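Local structure of acetylserotonin O-methyltransferase (Homo sapiens, 4A6D) at residues P181-L186 with C204-F209; Y248-V253 with G277-I282. The protein catalyses the last step of melatonin synthesis, transferring a methyl group from S-adenosylmethionine to N-acetylserotonin. All coordinates share one frame; numbering follows the deposited sequence.

Contact 1. Residues P181-L186 with C204-F209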
loop_
_atom_site.group_PDB
_atom_site.type_symbol
_atom_site.label_atom_id
_atom_site.label_comp_id
_atom_site.label_asym_id
_atom_site.label_seq_id
_atom_site.Cartn_x
_atom_site.Cartn_y
_atom_site.Cartn_z
ATOM N N PRO A 181 5.009 21.504 -38.081
ATOM C CA PRO A 181 6.470 21.694 -38.010
ATOM C C PRO A 181 7.005 22.307 -36.716
ATOM O O PRO A 181 8.076 21.935 -36.266
ATOM C CB PRO A 181 6.763 22.610 -39.208
ATOM C CG PRO A 181 5.594 22.490 -40.083
ATOM C CD PRO A 181 4.430 22.265 -39.209
ATOM N N LEU A 182 6.277 23.249 -36.137
ATOM C CA LEU A 182 6.705 23.919 -34.925
ATOM C C LEU A 182 5.796 23.513 -33.756
ATOM O O LEU A 182 4.568 23.559 -33.880
ATOM C CB LEU A 182 6.775 25.424 -35.192
ATOM C CG LEU A 182 7.038 26.425 -34.064
ATOM C CD1 LEU A 182 8.261 26.055 -33.198
ATOM C CD2 LEU A 182 7.175 27.821 -34.642
ATOM N N MET A 183 6.407 23.031 -32.652
ATOM C CA MET A 183 5.647 22.534 -31.498
ATOM C C MET A 183 5.993 23.214 -30.194
ATOM O O MET A 183 7.089 23.745 -30.040
ATOM C CB MET A 183 5.836 21.013 -31.335
ATOM C CG MET A 183 5.481 20.215 -32.548
ATOM S SD MET A 183 5.635 18.461 -32.187
ATOM C CE MET A 183 5.299 17.766 -33.788
ATOM N N CYS A 184 5.079 23.139 -29.223
ATOM C CA CYS A 184 5.329 23.676 -27.884
ATOM C C CYS A 184 4.784 22.725 -26.828
ATOM O O CYS A 184 3.593 22.406 -26.846
ATOM C CB CYS A 184 4.792 25.097 -27.706
ATOM S SG CYS A 184 5.026 25.766 -26.034
ATOM N N ASP A 185 5.666 22.239 -25.940
ATOM C CA ASP A 185 5.264 21.361 -24.828
ATOM C C ASP A 185 5.011 22.242 -23.613
ATOM O O ASP A 185 5.960 22.732 -22.990
ATOM C CB ASP A 185 6.309 20.269 -24.517
ATOM C CG ASP A 185 5.770 19.128 -23.664
ATOM O OD1 ASP A 185 4.585 19.193 -23.257
ATOM O OD2 ASP A 185 6.541 18.184 -23.373
ATOM N N LEU A 186 3.722 22.532 -23.355
ATOM C CA LEU A 186 3.298 23.409 -22.257
ATOM C C LEU A 186 3.337 22.651 -20.982
ATOM O O LEU A 186 2.565 21.706 -20.815
ATOM C CB LEU A 186 1.885 23.942 -22.515
ATOM C CG LEU A 186 1.734 24.929 -23.650
ATOM C CD1 LEU A 186 0.307 25.039 -24.035
ATOM C CD2 LEU A 186 2.254 26.286 -23.259
ATOM N N CYS A 204 10.404 18.485 -37.580
ATOM C CA CYS A 204 9.878 19.329 -36.509
ATOM C C CYS A 204 10.915 19.973 -35.569
ATOM O O CYS A 204 12.064 19.532 -35.494
ATOM C CB CYS A 204 8.797 18.573 -35.733
ATOM S SG CYS A 204 7.425 17.976 -36.769
ATOM N N LYS A 205 10.482 21.034 -34.874
ATOM C CA LYS A 205 11.205 21.794 -33.848
ATOM C C LYS A 205 10.234 22.001 -32.678
ATOM O O LYS A 205 9.023 22.117 -32.895
ATOM C CB LYS A 205 11.693 23.148 -34.377
ATOM C CG LYS A 205 13.159 23.169 -34.818
ATOM C CD LYS A 205 13.392 23.987 -36.116
ATOM C CE LYS A 205 13.590 25.479 -35.914
ATOM N NZ LYS A 205 13.687 26.228 -37.209
ATOM N N ILE A 206 10.757 22.037 -31.439
ATOM C CA ILE A 206 9.933 22.179 -30.225
ATOM C C ILE A 206 10.486 23.150 -29.141
ATOM O O ILE A 206 11.692 23.145 -28.854
ATOM C CB ILE A 206 9.618 20.766 -29.630
ATOM C CG1 ILE A 206 8.476 20.790 -28.591
ATOM C CG2 ILE A 206 10.870 20.111 -29.062
ATOM C CD1 ILE A 206 7.741 19.416 -28.409
ATOM N N THR A 207 9.576 23.912 -28.489
ATOM C CA THR A 207 9.923 24.709 -27.322
ATOM C C THR A 207 9.297 24.067 -26.068
ATOM O O THR A 207 8.094 23.796 -26.048
ATOM C CB THR A 207 9.550 26.160 -27.508
ATOM O OG1 THR A 207 10.280 26.618 -28.634
ATOM C CG2 THR A 207 9.887 27.026 -26.280
ATOM N N VAL A 208 10.112 23.825 -25.035
ATOM C CA VAL A 208 9.609 23.323 -23.756
ATOM C C VAL A 208 9.247 24.559 -22.914
ATOM O O VAL A 208 10.107 25.407 -22.656
ATOM C CB VAL A 208 10.588 22.357 -23.037
ATOM C CG1 VAL A 208 10.055 21.947 -21.669
ATOM C CG2 VAL A 208 10.859 21.111 -23.885
ATOM N N PHE A 209 7.961 24.700 -22.563
ATOM C CA PHE A 209 7.474 25.810 -21.742
ATOM C C PHE A 209 7.184 25.351 -20.313
ATOM O O PHE A 209 6.453 24.390 -20.094
ATOM C CB PHE A 209 6.230 26.466 -22.366
ATOM C CG PHE A 209 5.813 27.763 -21.711
ATOM C CD1 PHE A 209 5.021 27.761 -20.564
ATOM C CD2 PHE A 209 6.237 28.985 -22.220
ATOM C CE1 PHE A 209 4.642 28.957 -19.963
ATOM C CE2 PHE A 209 5.842 30.180 -21.630
ATOM C CZ PHE A 209 5.040 30.163 -20.513
#
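The backbone carbonyl of Thr-207 is gripped by two groups of the strand beside it. Its O accepts a hydrogen bond from Asp-185 N at 2.9 Å, with the donor tilted 18° from the carbonyl plane. Cys-184 adds a CA-H...O contact, its CA 3.3 Å from Thr-207 O. Cys-184 SG is merely a near neighbour, 3.6 Å from Thr-207 O. Five backbone hydrogen bonds in all join 181-186 to 204-209 as parallel strands. The shortest are Met-183 N to Lys-205 O and Phe-209 N to Asp-185 O, both 2.8 Å.

On the face of Cys-184, Leu-186 and Phe-209, the thiol and a methyl both pack on the phenylalanine. Cys-184 has SG anti to the backbone N (chi1 178°), which carries the sulfur to 3.9 Å from Phe-209 CB. Leu-186 CD2 sits obliquely to the ring, 4.1 Å from Phe-209 CD1. Phe-209 also touches the bound S-adenosylmethionine. On the face of Met-183 and Ile-206, Met-183 CB rests on CG1 and CD1 of Ile-206. At the start of the strands the extended Met-183 chain brings CE to 3.7 Å from Cys-204 SG.

The two strands are the first and last elements of a beta-alpha-beta unit in the Rossmann-like methyltransferase domain. Its helix 192-200 packs over Met-183, Ile-206 and Val-208. Strand 247-251 flanks 182-186, and strand 230-234 flanks 205-210.

Contact 2. Residues Y248-V253 with G277-I282. With SAM (S-adenosylmethionine), chain D.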
loop_
_atom_site.group_PDB
_atom_site.type_symbol
_atom_site.label_atom_id
_atom_site.label_comp_id
_atom_site.label_asym_id
_atom_site.label_seq_id
_atom_site.Cartn_x
_atom_site.Cartn_y
_atom_site.Cartn_z
ATOM N N TYR A 248 0.300 22.698 -29.737
ATOM C CA TYR A 248 0.529 22.829 -28.292
ATOM C C TYR A 248 0.256 21.464 -27.649
ATOM O O TYR A 248 -0.790 20.869 -27.914
ATOM C CB TYR A 248 -0.330 23.954 -27.686
ATOM C CG TYR A 248 0.124 25.322 -28.167
ATOM C CD1 TYR A 248 1.146 26.009 -27.513
ATOM C CD2 TYR A 248 -0.393 25.881 -29.336
ATOM C CE1 TYR A 248 1.625 27.221 -27.993
ATOM C CE2 TYR A 248 0.075 27.108 -29.823
ATOM C CZ TYR A 248 1.087 27.765 -29.148
ATOM O OH TYR A 248 1.517 28.993 -29.571
ATOM N N ILE A 249 1.225 20.926 -26.884
ATOM C CA ILE A 249 1.109 19.618 -26.216
ATOM C C ILE A 249 0.831 19.818 -24.734
ATOM O O ILE A 249 1.568 20.547 -24.079
ATOM C CB ILE A 249 2.362 18.719 -26.440
ATOM C CG1 ILE A 249 2.747 18.630 -27.949
ATOM C CG2 ILE A 249 2.198 17.330 -25.770
ATOM C CD1 ILE A 249 4.092 17.863 -28.286
ATOM N N LEU A 250 -0.225 19.192 -24.206
ATOM C CA LEU A 250 -0.530 19.269 -22.769
ATOM C C LEU A 250 -0.510 17.846 -22.189
ATOM O O LEU A 250 -1.518 17.128 -22.275
ATOM C CB LEU A 250 -1.880 19.961 -22.469
ATOM C CG LEU A 250 -2.000 21.478 -22.601
ATOM C CD1 LEU A 250 -3.442 21.895 -22.422
ATOM C CD2 LEU A 250 -1.191 22.199 -21.547
ATOM N N ALA A 251 0.676 17.394 -21.718
ATOM C CA ALA A 251 0.841 16.036 -21.144
ATOM C C ALA A 251 0.823 16.166 -19.629
ATOM O O ALA A 251 1.660 16.872 -19.054
ATOM C CB ALA A 251 2.140 15.393 -21.615
ATOM N N ARG A 252 -0.197 15.555 -18.995
ATOM C CA ARG A 252 -0.418 15.568 -17.547
ATOM C C ARG A 252 -0.483 16.985 -16.974
ATOM O O ARG A 252 0.047 17.264 -15.898
ATOM C CB ARG A 252 0.603 14.689 -16.806
ATOM C CG ARG A 252 0.447 13.187 -17.059
ATOM C CD ARG A 252 1.819 12.627 -17.274
ATOM N NE ARG A 252 2.231 11.737 -16.203
ATOM C CZ ARG A 252 3.492 11.424 -15.921
ATOM N NH1 ARG A 252 4.490 11.996 -16.579
ATOM N NH2 ARG A 252 3.765 10.556 -14.954
ATOM N N VAL A 253 -1.131 17.884 -17.701
ATOM C CA VAL A 253 -1.288 19.238 -17.209
ATOM C C VAL A 253 -2.739 19.368 -16.776
ATOM O O VAL A 253 -2.984 19.681 -15.638
ATOM C CB VAL A 253 -0.859 20.304 -18.271
ATOM C CG1 VAL A 253 -1.302 21.701 -17.858
ATOM C CG2 VAL A 253 0.645 20.254 -18.521
ATOM N N GLY A 277 -4.043 24.809 -36.643
ATOM C CA GLY A 277 -3.323 24.605 -35.393
ATOM C C GLY A 277 -3.922 23.464 -34.585
ATOM O O GLY A 277 -5.119 23.174 -34.700
ATOM N N GLY A 278 -3.087 22.806 -33.789
ATOM C CA GLY A 278 -3.533 21.680 -32.990
ATOM C C GLY A 278 -3.200 21.755 -31.515
ATOM O O GLY A 278 -2.271 22.448 -31.089
ATOM N N ILE A 279 -3.949 20.979 -30.740
ATOM C CA ILE A 279 -3.741 20.791 -29.314
ATOM C C ILE A 279 -3.702 19.285 -29.064
ATOM O O ILE A 279 -4.637 18.580 -29.435
ATOM C CB ILE A 279 -4.727 21.568 -28.409
ATOM C CG1 ILE A 279 -4.349 21.376 -26.916
ATOM C CG2 ILE A 279 -6.205 21.215 -28.722
ATOM C CD1 ILE A 279 -4.909 22.264 -26.038
ATOM N N LEU A 280 -2.570 18.796 -28.534
ATOM C CA LEU A 280 -2.364 17.394 -28.240
ATOM C C LEU A 280 -2.402 17.233 -26.745
ATOM O O LEU A 280 -1.505 17.716 -26.056
ATOM C CB LEU A 280 -1.041 16.855 -28.822
ATOM C CG LEU A 280 -0.780 15.336 -28.571
ATOM C CD1 LEU A 280 -1.788 14.462 -29.305
ATOM C CD2 LEU A 280 0.613 14.944 -28.964
ATOM N N VAL A 281 -3.475 16.612 -26.246
ATOM C CA VAL A 281 -3.725 16.367 -24.828
ATOM C C VAL A 281 -3.341 14.927 -24.543
ATOM O O VAL A 281 -3.820 14.020 -25.230
ATOM C CB VAL A 281 -5.183 16.705 -24.413
ATOM C CG1 VAL A 281 -5.476 16.241 -22.975
ATOM C CG2 VAL A 281 -5.475 18.207 -24.595
ATOM N N ILE A 282 -2.402 14.732 -23.601
ATOM C CA ILE A 282 -1.920 13.396 -23.251
ATOM C C ILE A 282 -2.264 13.134 -21.808
ATOM O O ILE A 282 -1.692 13.747 -20.919
ATOM C CB ILE A 282 -0.417 13.167 -23.558
ATOM C CG1 ILE A 282 -0.162 13.292 -25.069
ATOM C CG2 ILE A 282 0.045 11.772 -23.001
ATOM C CD1 ILE A 282 1.221 13.523 -25.434
HETATM N N SAM D . 4.410 17.346 -19.087
HETATM C CA SAM D . 5.295 16.672 -18.111
HETATM C C SAM D . 5.175 15.138 -17.995
HETATM O O SAM D . 4.108 14.629 -18.270
HETATM O OXT SAM D . 6.129 14.381 -17.625
HETATM C CB SAM D . 5.107 17.382 -16.794
HETATM C CG SAM D . 3.736 17.136 -16.152
HETATM S SD SAM D . 3.723 17.963 -14.521
HETATM C CE SAM D . 2.350 17.181 -13.778
HETATM C "C5'" SAM D . 2.870 19.541 -14.846
HETATM C "C4'" SAM D . 3.955 20.493 -15.369
HETATM O "O4'" SAM D . 3.306 21.743 -15.510
HETATM C "C3'" SAM D . 5.136 20.692 -14.342
HETATM O "O3'" SAM D . 6.414 20.516 -14.977
HETATM C "C2'" SAM D . 4.869 22.136 -13.803
HETATM O "O2'" SAM D . 5.992 22.903 -13.371
HETATM C "C1'" SAM D . 4.198 22.781 -15.029
HETATM N N9 SAM D . 3.404 23.978 -14.681
HETATM C C8 SAM D . 2.494 24.093 -13.632
HETATM N N7 SAM D . 1.970 25.283 -13.629
HETATM C C5 SAM D . 2.548 26.043 -14.639
HETATM C C6 SAM D . 2.426 27.364 -15.110
HETATM N N6 SAM D . 1.504 28.178 -14.542
HETATM N N1 SAM D . 3.164 27.768 -16.205
HETATM C C2 SAM D . 4.078 26.966 -16.770
HETATM N N3 SAM D . 4.223 25.707 -16.332
HETATM C C4 SAM D . 3.466 25.194 -15.342
#
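Tyr-248 N bonds Gly-278 O at 2.9 Å, within a parallel ladder that joins 248-253 to 277-282. The pair forms the two strands of a beta-alpha-beta unit in the Rossmann-like methyltransferase fold, with helix 259-272 between them. The Tyr-248 side chain touches Cys-184 and Leu-186 of strand 182-186, and its OH is hydrogen-bonded to Pro-243 O. Ile-249 lies side by side with Ile-282, its CG2 3.9 Å from Ile-282 CD1. The Leu-250 N bond to Leu-280 O is the shortest of the five between the two segments, at 2.7 Å. Leu-250 O receives Ile-282 N from above the carbonyl plane, 37° out of it. On the face shared with Tyr-248, Leu-250 CD1 meets Ile-279 CD1 methyl to methyl.

Ala-251 packs its CB against Ile-282 CB, and its O accepts a hydrogen bond from the amino N of S-adenosylmethionine, 2.8 Å away. At Arg-252 the chain leaves the strand, with N still bonded to Ile-282 O. Its side chain bends at chi2 (136°) and chi3, which brings the guanidinium round to the carboxylate of the cofactor. NH1 also bonds Leu-160 O, and Trp-164 packs beside the chain. A leucine in its place would probably leave the cofactor carboxylate without this positive partner and take this donor from Leu-160 O. Arg-252 NH1 hydrogen-bonds SAM O at 3.2 Å, while SAM OXT lies at the guanidinium edge, near its plane, 3.1 Å from Arg-252 NH1.

From the N terminus, the chain first runs through 181-186, crosses over by helix 192-200 and returns at 204-209, where contact 1 closes its loop. Strand 230-234 follows at one edge of the sheet. The chain then comes back to the other side of 182-186 as 248-253, and helix 259-272 leads to 277-282, closing contact 2. The two loops are in series and neither encloses the other. They join directly because 182-186 and 247-251 are neighbours: Cys-184 O and Ile-249 N, like Leu-186 N and Ile-249 O, probably hydrogen-bond. Together they tie four adjacent parallel strands into one sheet, with 205-210 and 278-283 on the outer sides of the central pair.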